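Local structure of uncharacterized protein (Sinorhizobium meliloti, 4HUJ) at residues V89-I94 with T132-E137; D78-D83 with V98-D103; V145-T150 with R180-L185; S113-F118 with R124-R129; G35-E40 with L151-L156. The protein is of unknown function but has a dinucleotide-binding type of fold and may be an oxidoreductase, perhaps using NAD(P). All coordinates share one frame; numbering follows the deposited sequence.

From the N terminus, helix 32-44 opens contact 5, which closes only at residues 151-156 and so encloses contacts 1, 2 and 4. Contact 2 opens next, at the end of helix 76-79, and crosses contact 1: residues 89-94 come before contact 2 closes at 98-103, and pair with helix 131-138 further on. The loop of contact 4 is nested inside contact 1 and joined to it by the salt bridges Asp92-Arg124 and Arg129-Glu137. Strand 143-147 then opens contact 3, which crosses contact 5 because helix 176-188 follows residues 151-156. Phe148 touches Leu38 and Leu156, linking these two crossing contacts.

Contact 1: V89-I94 with T132-E137; sequences VPYDSI and TEIVSE
Tyr91 lays its ring past Val135 and brings its hydroxyl end up to Ile134. CE1 of Tyr91 lies 3.9 Å from CG2 of Val135, an oblique approach in which the two side chains run past each other in opposite directions. Beyond the ring, the OH of Tyr91 sits 3.5 Å from CG2 of Ile134 and 3.7 Å from CD1 of the same residue, the two methyls meeting the oxygen from the same side. With CG of Tyr91 anti to its own backbone N (chi1 179°), the ring reaches across to helix 131-138, although its CB does not point straight there.

The same methyl of Val135 has a second neighbour. CD1 of Ile94 comes within 3.8 Å of CG2 of Val135, the two side chains meeting at about a right angle, and CG2 is thus shared between the Tyr91 ring and Ile94 at the start of helix 94-98. Within helix 131-138, Thr132 O accepts from both Ser136 N and Ser136 OG, the latter at 2.6 Å, from opposite faces of its plane. Around the contact, Tyr91 also touches Ser113, Ala115 and Arg124, while Asp92 pairs with Arg124.

No hydrogen bond joins the two segments. The loop following strand 84-88 therefore rests on helix 131-138 through van der Waals contact alone, and the Tyr91 hydroxyl meets hydrocarbon on this side.

Contact 2: D78-D83 with V98-D103; sequences DALQAD and VTQVSD
Leu80 is met by two successive residues of the loop 98-103, Gln100 and Val101, as that loop leaves helix 94-98. The contact thereby packs the turn after helix 76-79, which leads into strand 84-88, against the connection from helix 94-98 to strand 108-111, the neighbouring parallel strand. Val98, the last residue of the helix, starts a type I beta turn that ends at Val101 and is closed by the bond from Val101 N to Val98 O, 3.2 Å long. Its own side chain stays farther from Leu80 and touches Val139.

Gln100 follows with its side chain directed at the other segment. Its OE1 lies 4.3 Å from CD1 of Leu80, a loose approach at the margin of the contact, while NE2 is engaged by the carbonyl of Asp96. The Gln100 side chain also touches Leu76 and Lys77 of helix 76-79.

Val101 makes the closest approach. Its CG2 is 3.7 Å from CB of Leu80 and 4.1 Å from CD1 of Leu80, with the two side chains sliding past each other in opposite directions. CG1 of Val101 is anti to the backbone N (chi1 170°), which leaves CG2 beside that nitrogen as the branch that meets the leucine. Leu80 belongs to a second type I turn, Ala79 to Ala82, and also touches Ile29 of strand 26-30 and Trp104.

The contact is mainly apolar, Leu80 against Val101, with the Gln100 amide only at its margin and no hydrogen bond between the segments to fix it.

Contact 3: V145-T150 with R180-L185; sequences VKAFNT and RQVAEL
Val145 and Val182 meet tip to tip, methyl against methyl. CG2 of Val145 lies 3.6 Å from CG2 of Val182, and CG1 of Val145 is 3.9 Å from CG1 of Val182, so both branches of each valine are in use. Ala147, two residues along the strand, adds its CB at 4.2 Å from CG1 of Val182. One helical turn on, Leu185 presents CD2 to the edge of the Phe148 ring, 4.1 Å from CZ and near the ring plane, the two side chains crossing at about a right angle.

Further residues surround these side chains. Phe148 has a positive phi (74°), and its ring points towards helix 176-188. Its side chain also touches Ile186 of that helix, Leu189 after it and Leu169 of strand 166-173. Lys146 points to the other side of the sheet, where its NZ bonds Thr132 of helix 131-138.

Strand 143-147 runs parallel to strand 108-111 and antiparallel to strand 166-173. Helix 176-188, the connection in the crossover between parallel strands 166-173 and 192-195, lies over one sheet face, with Val182 also resting on Val110, while helix 131-138 lies over the other.

Contact 4: S113-F118 with R124-R129; sequences SNAIDF and RDLGGR
The loop connecting strand 108-111 to helix 131-138 folds back on itself where Arg124 binds Ala115, Ile116 and Asp117. Arg124 N donates to Ala115 O at 3.1 Å in a nearly straight bond. The arginine chain leaves with CG anti to its backbone N (chi1 -174°) and bends at chi3, passing across Asp117 close to OD1. NE meets OD1 of Asp117 at 2.9 Å in a salt bridge, close to the C-O axis, the carboxylate and guanidinium planes being 35° apart. NH2 reaches Ile116 O at 3.2 Å, from above the carbonyl plane; both of these guanidinium bonds are bent, while NH1 pairs with Asp92. The guanidinium is thus gripped by two carboxylates and a backbone oxygen; a leucine here would probably leave Asp92 and Asp117 without their cationic partner and the Ile116 carbonyl without this donor.

Past Arg124 the chain makes an Asx turn, Asp125 OD1 accepting from Gly127 N at 2.9 Å, then a type I' beta turn from Leu126 to Arg129, with positive phi at Gly127 and Gly128. CD1 of Leu126 touches CB of Ala115 at 4.1 Å, and Leu126 also packs on Ser131 and Ile134 of helix 131-138.

Contact 5: G35-E40 with L151-L156; sequences GSALAE and LPAAVL
Helix 32-44 meets the short helix 153-156 through Ala37 and Leu38. Gly35 fits the last glycine of a GxGxxG pattern of the Rossmann type, consistent with a dinucleotide-binding fold; its carbonyl accepts from Ala39 N inside the helix. Ser36 turns to Arg66 and Phe67 of helix 61-67.

Ala37 comes next and carries most of the helix 32-44 side of the contact. Its CB lies 3.6 Å from Ala153 O. The same CB is 3.9 Å from CD2 of Leu156. The small side chains of Ala37 and Ala153 let the two backbones draw close, with CA of Ala37 5.8 Å from CA of Ala153. Leu38 follows, its CD2 3.9 Å from CD2 of Leu156. That methyl of Leu156 is therefore shared between Ala37 and Leu38, delivered by a side chain whose CG is anti to the backbone N (chi1 -168°). Glu40, a turn beyond Ala37, makes a long, weak ion pair with Arg66.

Pro152 stands at the N-cap of helix 153-156, which follows strand 143-147 and wedges between helix 32-44 and strand 166-173: Leu156 also touches Ile34 on the first and Leu169 on the second.

Contact 1: V89-I94 with T132-E137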
# COMPACT_ATOMS: atom_id res chain seq x y z
N VAL A 89 1.60 7.07 -1.66
CA VAL A 89 1.95 8.44 -2.02
C VAL A 89 3.26 8.38 -2.79
O VAL A 89 3.92 7.33 -2.80
CB VAL A 89 2.12 9.35 -0.77
CG1 VAL A 89 0.75 9.69 -0.16
CG2 VAL A 89 3.05 8.71 0.26
N PRO A 90 3.66 9.49 -3.45
CA PRO A 90 4.94 9.47 -4.16
C PRO A 90 6.09 9.16 -3.21
O PRO A 90 6.06 9.56 -2.04
CB PRO A 90 5.05 10.89 -4.72
CG PRO A 90 3.61 11.31 -4.91
CD PRO A 90 2.92 10.75 -3.69
N TYR A 91 7.09 8.45 -3.70
CA TYR A 91 8.25 8.08 -2.90
C TYR A 91 8.86 9.28 -2.16
O TYR A 91 9.18 9.19 -0.96
CB TYR A 91 9.29 7.38 -3.79
CG TYR A 91 10.55 6.98 -3.07
CD1 TYR A 91 10.59 5.86 -2.25
CD2 TYR A 91 11.72 7.73 -3.22
CE1 TYR A 91 11.75 5.49 -1.58
CE2 TYR A 91 12.89 7.37 -2.56
CZ TYR A 91 12.90 6.26 -1.75
OH TYR A 91 14.07 5.91 -1.10
N ASP A 92 9.00 10.40 -2.86
CA ASP A 92 9.57 11.62 -2.27
C ASP A 92 8.69 12.28 -1.20
O ASP A 92 9.18 13.14 -0.45
CB ASP A 92 9.89 12.63 -3.37
CG ASP A 92 11.12 12.25 -4.16
OD1 ASP A 92 12.15 11.92 -3.54
OD2 ASP A 92 11.06 12.30 -5.40
N SER A 93 7.42 11.89 -1.13
CA SER A 93 6.48 12.43 -0.14
C SER A 93 6.55 11.69 1.20
O SER A 93 6.06 12.20 2.21
CB SER A 93 5.04 12.35 -0.67
OG SER A 93 4.83 13.23 -1.75
N ILE A 94 7.15 10.51 1.20
CA ILE A 94 7.08 9.63 2.37
C ILE A 94 7.72 10.24 3.63
O ILE A 94 7.06 10.30 4.67
CB ILE A 94 7.64 8.21 2.08
CG1 ILE A 94 6.73 7.49 1.08
CG2 ILE A 94 7.74 7.38 3.36
CD1 ILE A 94 7.27 6.12 0.60
N THR A 132 12.58 0.08 -0.28
CA THR A 132 11.75 -0.28 0.87
C THR A 132 12.58 -0.39 2.16
O THR A 132 12.05 -0.18 3.26
CB THR A 132 10.92 -1.56 0.59
OG1 THR A 132 10.10 -1.33 -0.56
CG2 THR A 132 10.02 -1.89 1.77
N GLU A 133 13.87 -0.71 2.02
CA GLU A 133 14.81 -0.67 3.16
C GLU A 133 15.00 0.76 3.66
O GLU A 133 15.06 0.99 4.88
CB GLU A 133 16.17 -1.27 2.79
CG GLU A 133 16.19 -2.77 2.53
CD GLU A 133 17.56 -3.27 2.04
OE1 GLU A 133 18.31 -2.51 1.36
OE2 GLU A 133 17.89 -4.44 2.34
N ILE A 134 15.12 1.71 2.73
CA ILE A 134 15.21 3.14 3.06
C ILE A 134 13.93 3.60 3.76
O ILE A 134 13.99 4.24 4.81
CB ILE A 134 15.52 4.01 1.81
CG1 ILE A 134 16.92 3.68 1.26
CG2 ILE A 134 15.39 5.51 2.14
CD1 ILE A 134 17.23 4.24 -0.12
N VAL A 135 12.78 3.27 3.18
CA VAL A 135 11.48 3.59 3.81
C VAL A 135 11.41 2.99 5.23
O VAL A 135 10.94 3.65 6.16
CB VAL A 135 10.29 3.13 2.93
CG1 VAL A 135 8.96 3.25 3.67
CG2 VAL A 135 10.25 3.95 1.63
N SER A 136 11.88 1.75 5.39
CA SER A 136 11.83 1.07 6.69
C SER A 136 12.57 1.84 7.79
O SER A 136 12.13 1.87 8.94
CB SER A 136 12.36 -0.36 6.59
OG SER A 136 11.61 -1.11 5.64
N GLU A 137 13.69 2.45 7.42
CA GLU A 137 14.48 3.25 8.36
C GLU A 137 13.77 4.52 8.81
O GLU A 137 14.04 5.04 9.91
CB GLU A 137 15.85 3.59 7.76
CG GLU A 137 16.80 2.41 7.77
CD GLU A 137 18.11 2.69 7.06
OE1 GLU A 137 18.23 3.72 6.36
OE2 GLU A 137 19.03 1.86 7.22

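Contact 2: D78-D83 with V98-D103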
# COMPACT_ATOMS: atom_id res chain seq x y z
N ASP A 78 -4.50 11.06 12.39
CA ASP A 78 -5.37 9.97 12.80
C ASP A 78 -5.13 8.71 11.97
O ASP A 78 -5.03 7.61 12.52
CB ASP A 78 -6.84 10.41 12.75
CG ASP A 78 -7.14 11.55 13.72
OD1 ASP A 78 -6.58 11.55 14.84
OD2 ASP A 78 -7.94 12.44 13.36
N ALA A 79 -5.03 8.87 10.65
CA ALA A 79 -4.78 7.75 9.74
C ALA A 79 -3.46 7.03 10.01
O ALA A 79 -3.38 5.81 9.89
CB ALA A 79 -4.82 8.22 8.29
N LEU A 80 -2.44 7.80 10.40
CA LEU A 80 -1.11 7.24 10.68
C LEU A 80 -1.07 6.39 11.95
O LEU A 80 -0.03 5.81 12.28
CB LEU A 80 -0.06 8.36 10.74
CG LEU A 80 0.28 9.08 9.44
CD1 LEU A 80 1.27 10.22 9.69
CD2 LEU A 80 0.82 8.11 8.40
N GLN A 81 -2.19 6.31 12.67
CA GLN A 81 -2.28 5.51 13.89
C GLN A 81 -2.86 4.11 13.66
O GLN A 81 -2.90 3.30 14.60
CB GLN A 81 -3.11 6.26 14.95
CG GLN A 81 -2.43 7.50 15.50
CD GLN A 81 -3.25 8.18 16.59
OE1 GLN A 81 -3.58 7.56 17.61
NE2 GLN A 81 -3.58 9.45 16.39
N ALA A 82 -3.28 3.82 12.43
CA ALA A 82 -3.92 2.53 12.11
C ALA A 82 -2.99 1.32 12.26
O ALA A 82 -1.77 1.46 12.24
CB ALA A 82 -4.53 2.57 10.71
N ASP A 83 -3.60 0.15 12.40
CA ASP A 83 -2.86 -1.10 12.53
C ASP A 83 -2.01 -1.35 11.30
O ASP A 83 -0.86 -1.80 11.41
CB ASP A 83 -3.81 -2.29 12.72
CG ASP A 83 -4.57 -2.24 14.03
OD1 ASP A 83 -4.08 -1.61 14.99
OD2 ASP A 83 -5.66 -2.85 14.10
N VAL A 98 5.78 10.42 7.32
CA VAL A 98 6.03 9.45 8.39
C VAL A 98 6.83 10.01 9.57
O VAL A 98 6.81 9.43 10.66
CB VAL A 98 6.67 8.14 7.87
CG1 VAL A 98 5.72 7.43 6.90
CG2 VAL A 98 8.03 8.39 7.23
N THR A 99 7.52 11.13 9.36
CA THR A 99 8.27 11.79 10.42
C THR A 99 7.35 12.35 11.52
O THR A 99 7.81 12.65 12.62
CB THR A 99 9.23 12.89 9.86
OG1 THR A 99 10.17 13.28 10.87
CG2 THR A 99 8.46 14.12 9.38
N GLN A 100 6.06 12.46 11.21
CA GLN A 100 5.05 12.97 12.14
C GLN A 100 4.75 12.00 13.28
O GLN A 100 4.21 12.40 14.31
CB GLN A 100 3.76 13.33 11.39
CG GLN A 100 3.88 14.56 10.48
CD GLN A 100 2.70 14.74 9.53
OE1 GLN A 100 1.55 14.47 9.88
NE2 GLN A 100 2.99 15.20 8.32
N VAL A 101 5.09 10.72 13.08
CA VAL A 101 4.93 9.68 14.09
C VAL A 101 6.30 9.25 14.59
O VAL A 101 7.19 8.93 13.80
CB VAL A 101 4.14 8.46 13.54
CG1 VAL A 101 4.18 7.29 14.53
CG2 VAL A 101 2.70 8.85 13.23
N SER A 102 6.47 9.23 15.91
CA SER A 102 7.76 8.91 16.52
C SER A 102 7.95 7.42 16.82
O SER A 102 9.03 6.87 16.58
CB SER A 102 8.00 9.76 17.78
OG SER A 102 6.90 9.70 18.66
N ASP A 103 6.90 6.77 17.33
CA ASP A 103 6.97 5.33 17.60
C ASP A 103 5.93 4.56 16.80
O ASP A 103 4.72 4.79 16.91
CB ASP A 103 6.85 5.04 19.10
CG ASP A 103 7.49 3.70 19.49
OD1 ASP A 103 7.41 2.72 18.71
OD2 ASP A 103 8.08 3.63 20.59

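Contact 3: V145-T150 with R180-L185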
# COMPACT_ATOMS: atom_id res chain seq x y z
N VAL A 145 5.99 -4.09 4.99
CA VAL A 145 5.70 -5.03 3.90
C VAL A 145 5.71 -4.24 2.60
O VAL A 145 5.14 -3.16 2.54
CB VAL A 145 4.32 -5.71 4.09
CG1 VAL A 145 3.96 -6.60 2.89
CG2 VAL A 145 4.28 -6.51 5.38
N LYS A 146 6.37 -4.77 1.57
CA LYS A 146 6.37 -4.16 0.24
C LYS A 146 5.24 -4.80 -0.57
O LYS A 146 5.26 -6.00 -0.82
CB LYS A 146 7.72 -4.38 -0.46
CG LYS A 146 7.88 -3.65 -1.79
CD LYS A 146 9.22 -3.97 -2.43
CE LYS A 146 9.41 -3.21 -3.74
NZ LYS A 146 9.58 -1.75 -3.47
N ALA A 147 4.24 -3.99 -0.94
CA ALA A 147 3.08 -4.48 -1.69
C ALA A 147 2.29 -3.33 -2.29
O ALA A 147 2.35 -2.21 -1.80
CB ALA A 147 2.18 -5.33 -0.78
N PHE A 148 1.52 -3.64 -3.35
CA PHE A 148 0.67 -2.69 -4.08
C PHE A 148 1.47 -1.74 -4.97
O PHE A 148 0.91 -0.79 -5.52
CB PHE A 148 -0.25 -1.85 -3.15
CG PHE A 148 -1.19 -2.66 -2.29
CD1 PHE A 148 -2.28 -3.32 -2.85
CD2 PHE A 148 -1.01 -2.70 -0.91
CE1 PHE A 148 -3.16 -4.05 -2.04
CE2 PHE A 148 -1.88 -3.42 -0.09
CZ PHE A 148 -2.96 -4.09 -0.66
N ASN A 149 2.77 -1.99 -5.12
CA ASN A 149 3.61 -1.16 -5.99
C ASN A 149 3.70 -1.70 -7.42
O ASN A 149 4.27 -1.06 -8.30
CB ASN A 149 5.03 -1.07 -5.41
CG ASN A 149 5.80 -2.37 -5.58
OD1 ASN A 149 5.45 -3.39 -5.00
ND2 ASN A 149 6.85 -2.34 -6.40
N THR A 150 3.15 -2.89 -7.65
CA THR A 150 3.45 -3.62 -8.87
C THR A 150 2.49 -3.35 -10.02
O THR A 150 2.85 -3.56 -11.18
CB THR A 150 3.48 -5.13 -8.60
OG1 THR A 150 2.31 -5.48 -7.84
CG2 THR A 150 4.73 -5.49 -7.79
N ARG A 180 2.04 -12.16 6.36
CA ARG A 180 0.80 -12.93 6.44
C ARG A 180 -0.42 -12.02 6.53
O ARG A 180 -1.40 -12.23 5.82
CB ARG A 180 0.82 -13.88 7.63
CG ARG A 180 -0.41 -14.79 7.73
CD ARG A 180 -0.40 -15.62 9.02
NE ARG A 180 0.90 -16.26 9.23
CZ ARG A 180 1.72 -16.00 10.25
NH1 ARG A 180 1.39 -15.12 11.19
NH2 ARG A 180 2.88 -16.64 10.34
N GLN A 181 -0.34 -11.01 7.40
CA GLN A 181 -1.45 -10.09 7.64
C GLN A 181 -1.78 -9.30 6.38
O GLN A 181 -2.95 -9.10 6.05
CB GLN A 181 -1.14 -9.13 8.79
CG GLN A 181 -1.13 -9.80 10.16
CD GLN A 181 -1.00 -8.79 11.29
OE1 GLN A 181 -1.86 -7.92 11.47
NE2 GLN A 181 0.06 -8.92 12.08
N VAL A 182 -0.74 -8.87 5.66
CA VAL A 182 -0.96 -8.17 4.40
C VAL A 182 -1.48 -9.12 3.31
O VAL A 182 -2.34 -8.74 2.51
CB VAL A 182 0.31 -7.40 3.95
CG1 VAL A 182 0.09 -6.72 2.60
CG2 VAL A 182 0.68 -6.38 5.01
N ALA A 183 -0.98 -10.36 3.29
CA ALA A 183 -1.52 -11.38 2.38
C ALA A 183 -3.01 -11.61 2.64
O ALA A 183 -3.79 -11.76 1.71
CB ALA A 183 -0.74 -12.70 2.50
N GLU A 184 -3.38 -11.62 3.92
CA GLU A 184 -4.78 -11.75 4.34
C GLU A 184 -5.63 -10.61 3.79
O GLU A 184 -6.73 -10.85 3.28
CB GLU A 184 -4.87 -11.79 5.88
CG GLU A 184 -4.61 -13.16 6.48
CD GLU A 184 -4.37 -13.14 8.00
OE1 GLU A 184 -4.88 -12.24 8.69
OE2 GLU A 184 -3.67 -14.05 8.49
N LEU A 185 -5.11 -9.38 3.86
CA LEU A 185 -5.81 -8.22 3.31
C LEU A 185 -5.97 -8.38 1.80
O LEU A 185 -7.06 -8.15 1.27
CB LEU A 185 -5.05 -6.93 3.62
CG LEU A 185 -5.52 -5.68 2.86
CD1 LEU A 185 -6.97 -5.32 3.20
CD2 LEU A 185 -4.60 -4.50 3.12

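Contact 4: S113-F118 with R124-R129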
# COMPACT_ATOMS: atom_id res chain seq x y z
N SER A 113 5.14 2.43 -2.75
CA SER A 113 5.79 3.44 -3.59
C SER A 113 6.86 2.84 -4.49
O SER A 113 7.44 1.80 -4.18
CB SER A 113 6.42 4.54 -2.72
OG SER A 113 7.64 4.10 -2.14
N ASN A 114 7.15 3.54 -5.59
CA ASN A 114 8.27 3.22 -6.46
C ASN A 114 9.19 4.42 -6.57
O ASN A 114 8.72 5.54 -6.82
CB ASN A 114 7.78 2.82 -7.85
CG ASN A 114 6.97 1.54 -7.83
OD1 ASN A 114 5.80 1.52 -8.22
ND2 ASN A 114 7.59 0.47 -7.36
N ALA A 115 10.49 4.20 -6.38
CA ALA A 115 11.47 5.29 -6.46
C ALA A 115 11.88 5.47 -7.91
O ALA A 115 12.69 4.71 -8.44
CB ALA A 115 12.67 5.00 -5.56
N ILE A 116 11.28 6.48 -8.54
CA ILE A 116 11.41 6.71 -9.98
C ILE A 116 11.92 8.13 -10.20
O ILE A 116 11.45 9.05 -9.53
CB ILE A 116 10.05 6.57 -10.69
CG1 ILE A 116 9.40 5.21 -10.38
CG2 ILE A 116 10.19 6.74 -12.21
CD1 ILE A 116 7.92 5.13 -10.78
N ASP A 117 12.85 8.31 -11.13
CA ASP A 117 13.38 9.64 -11.44
C ASP A 117 12.59 10.32 -12.55
O ASP A 117 12.16 9.67 -13.50
CB ASP A 117 14.85 9.57 -11.85
CG ASP A 117 15.78 9.37 -10.67
OD1 ASP A 117 15.30 9.37 -9.52
OD2 ASP A 117 16.99 9.20 -10.91
N PHE A 118 12.44 11.64 -12.42
CA PHE A 118 11.79 12.51 -13.40
C PHE A 118 12.89 13.32 -14.07
O PHE A 118 13.79 13.80 -13.38
CB PHE A 118 10.84 13.44 -12.64
CG PHE A 118 10.02 14.36 -13.52
CD1 PHE A 118 10.56 15.55 -14.01
CD2 PHE A 118 8.70 14.04 -13.83
CE1 PHE A 118 9.80 16.40 -14.81
CE2 PHE A 118 7.93 14.89 -14.63
CZ PHE A 118 8.48 16.07 -15.12
N ARG A 124 15.47 5.02 -9.73
CA ARG A 124 16.34 5.91 -9.00
C ARG A 124 17.65 5.23 -8.61
O ARG A 124 17.67 4.05 -8.27
CB ARG A 124 15.63 6.43 -7.76
CG ARG A 124 16.41 7.50 -7.02
CD ARG A 124 15.51 8.24 -6.07
NE ARG A 124 14.47 8.97 -6.78
CZ ARG A 124 13.63 9.83 -6.20
NH1 ARG A 124 13.71 10.09 -4.90
NH2 ARG A 124 12.71 10.43 -6.94
N ASP A 125 18.75 6.00 -8.65
CA ASP A 125 20.01 5.54 -8.09
C ASP A 125 19.98 5.75 -6.57
O ASP A 125 20.00 6.89 -6.09
CB ASP A 125 21.20 6.28 -8.74
CG ASP A 125 22.56 5.78 -8.25
OD1 ASP A 125 22.63 4.95 -7.32
OD2 ASP A 125 23.58 6.24 -8.81
N LEU A 126 19.89 4.65 -5.83
CA LEU A 126 19.90 4.70 -4.37
C LEU A 126 21.16 4.06 -3.81
O LEU A 126 21.18 3.59 -2.67
CB LEU A 126 18.65 4.02 -3.80
CG LEU A 126 17.33 4.68 -4.19
CD1 LEU A 126 16.17 3.77 -3.81
CD2 LEU A 126 17.19 6.04 -3.53
N GLY A 127 22.20 4.05 -4.64
CA GLY A 127 23.50 3.49 -4.26
C GLY A 127 23.45 2.01 -3.95
O GLY A 127 24.19 1.53 -3.09
N GLY A 128 22.58 1.28 -4.66
CA GLY A 128 22.44 -0.16 -4.47
C GLY A 128 21.44 -0.58 -3.40
O GLY A 128 20.97 -1.73 -3.39
N ARG A 129 21.10 0.35 -2.50
CA ARG A 129 20.14 0.09 -1.42
C ARG A 129 18.74 -0.11 -1.99
O ARG A 129 18.40 0.47 -3.03
CB ARG A 129 20.11 1.24 -0.41
CG ARG A 129 21.43 1.49 0.32
CD ARG A 129 21.17 2.23 1.61
NE ARG A 129 20.49 1.38 2.59
CZ ARG A 129 19.87 1.83 3.67
NH1 ARG A 129 19.83 3.13 3.94
NH2 ARG A 129 19.29 0.97 4.50

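Contact 5: G35-E40 with L151-L156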
# COMPACT_ATOMS: atom_id res chain seq x y z
N GLY A 35 -4.51 5.94 -4.94
CA GLY A 35 -5.32 6.13 -3.73
C GLY A 35 -6.78 5.79 -3.99
O GLY A 35 -7.42 5.12 -3.19
N SER A 36 -7.29 6.25 -5.13
CA SER A 36 -8.65 5.96 -5.55
C SER A 36 -8.85 4.47 -5.88
O SER A 36 -9.90 3.90 -5.56
CB SER A 36 -9.05 6.84 -6.74
OG SER A 36 -10.38 6.57 -7.15
N ALA A 37 -7.85 3.85 -6.51
CA ALA A 37 -7.90 2.42 -6.84
C ALA A 37 -8.04 1.55 -5.58
O ALA A 37 -8.84 0.61 -5.53
CB ALA A 37 -6.66 2.00 -7.63
N LEU A 38 -7.24 1.88 -4.58
CA LEU A 38 -7.30 1.18 -3.30
C LEU A 38 -8.66 1.39 -2.63
O LEU A 38 -9.26 0.44 -2.16
CB LEU A 38 -6.16 1.63 -2.38
CG LEU A 38 -4.79 1.03 -2.73
CD1 LEU A 38 -3.68 1.78 -1.99
CD2 LEU A 38 -4.76 -0.47 -2.42
N ALA A 39 -9.14 2.63 -2.60
CA ALA A 39 -10.46 2.93 -2.04
C ALA A 39 -11.55 2.10 -2.73
O ALA A 39 -12.42 1.54 -2.07
CB ALA A 39 -10.77 4.42 -2.14
N GLU A 40 -11.46 2.00 -4.06
CA GLU A 40 -12.43 1.23 -4.85
C GLU A 40 -12.41 -0.25 -4.48
O GLU A 40 -13.46 -0.90 -4.37
CB GLU A 40 -12.17 1.40 -6.35
CG GLU A 40 -13.18 0.67 -7.26
CD GLU A 40 -13.14 1.13 -8.71
OE1 GLU A 40 -12.36 2.06 -9.03
OE2 GLU A 40 -13.90 0.57 -9.53
N LEU A 151 1.28 -2.90 -9.71
CA LEU A 151 0.28 -2.74 -10.75
C LEU A 151 -0.06 -1.28 -11.02
O LEU A 151 -0.14 -0.48 -10.08
CB LEU A 151 -0.99 -3.52 -10.40
CG LEU A 151 -0.85 -5.04 -10.25
CD1 LEU A 151 -2.20 -5.64 -9.94
CD2 LEU A 151 -0.25 -5.67 -11.52
N PRO A 152 -0.28 -0.93 -12.30
CA PRO A 152 -0.86 0.36 -12.63
C PRO A 152 -2.21 0.51 -11.93
O PRO A 152 -2.93 -0.47 -11.77
CB PRO A 152 -1.08 0.27 -14.15
CG PRO A 152 -0.22 -0.82 -14.61
CD PRO A 152 -0.10 -1.78 -13.49
N ALA A 153 -2.53 1.74 -11.54
CA ALA A 153 -3.80 2.05 -10.88
C ALA A 153 -5.02 1.53 -11.65
O ALA A 153 -5.96 1.02 -11.04
CB ALA A 153 -3.91 3.54 -10.63
N ALA A 154 -4.99 1.62 -12.98
CA ALA A 154 -6.13 1.18 -13.79
C ALA A 154 -6.36 -0.33 -13.68
O ALA A 154 -7.50 -0.80 -13.76
CB ALA A 154 -5.96 1.59 -15.25
N VAL A 155 -5.27 -1.08 -13.47
CA VAL A 155 -5.36 -2.52 -13.27
C VAL A 155 -5.82 -2.82 -11.84
O VAL A 155 -6.73 -3.62 -11.63
CB VAL A 155 -4.02 -3.25 -13.59
CG1 VAL A 155 -4.15 -4.76 -13.36
CG2 VAL A 155 -3.59 -2.98 -15.02
N LEU A 156 -5.20 -2.16 -10.86
CA LEU A 156 -5.55 -2.33 -9.45
C LEU A 156 -7.02 -2.00 -9.17
O LEU A 156 -7.67 -2.67 -8.37
CB LEU A 156 -4.64 -1.48 -8.54
CG LEU A 156 -4.70 -1.77 -7.04
CD1 LEU A 156 -3.99 -3.07 -6.72
CD2 LEU A 156 -4.10 -0.63 -6.25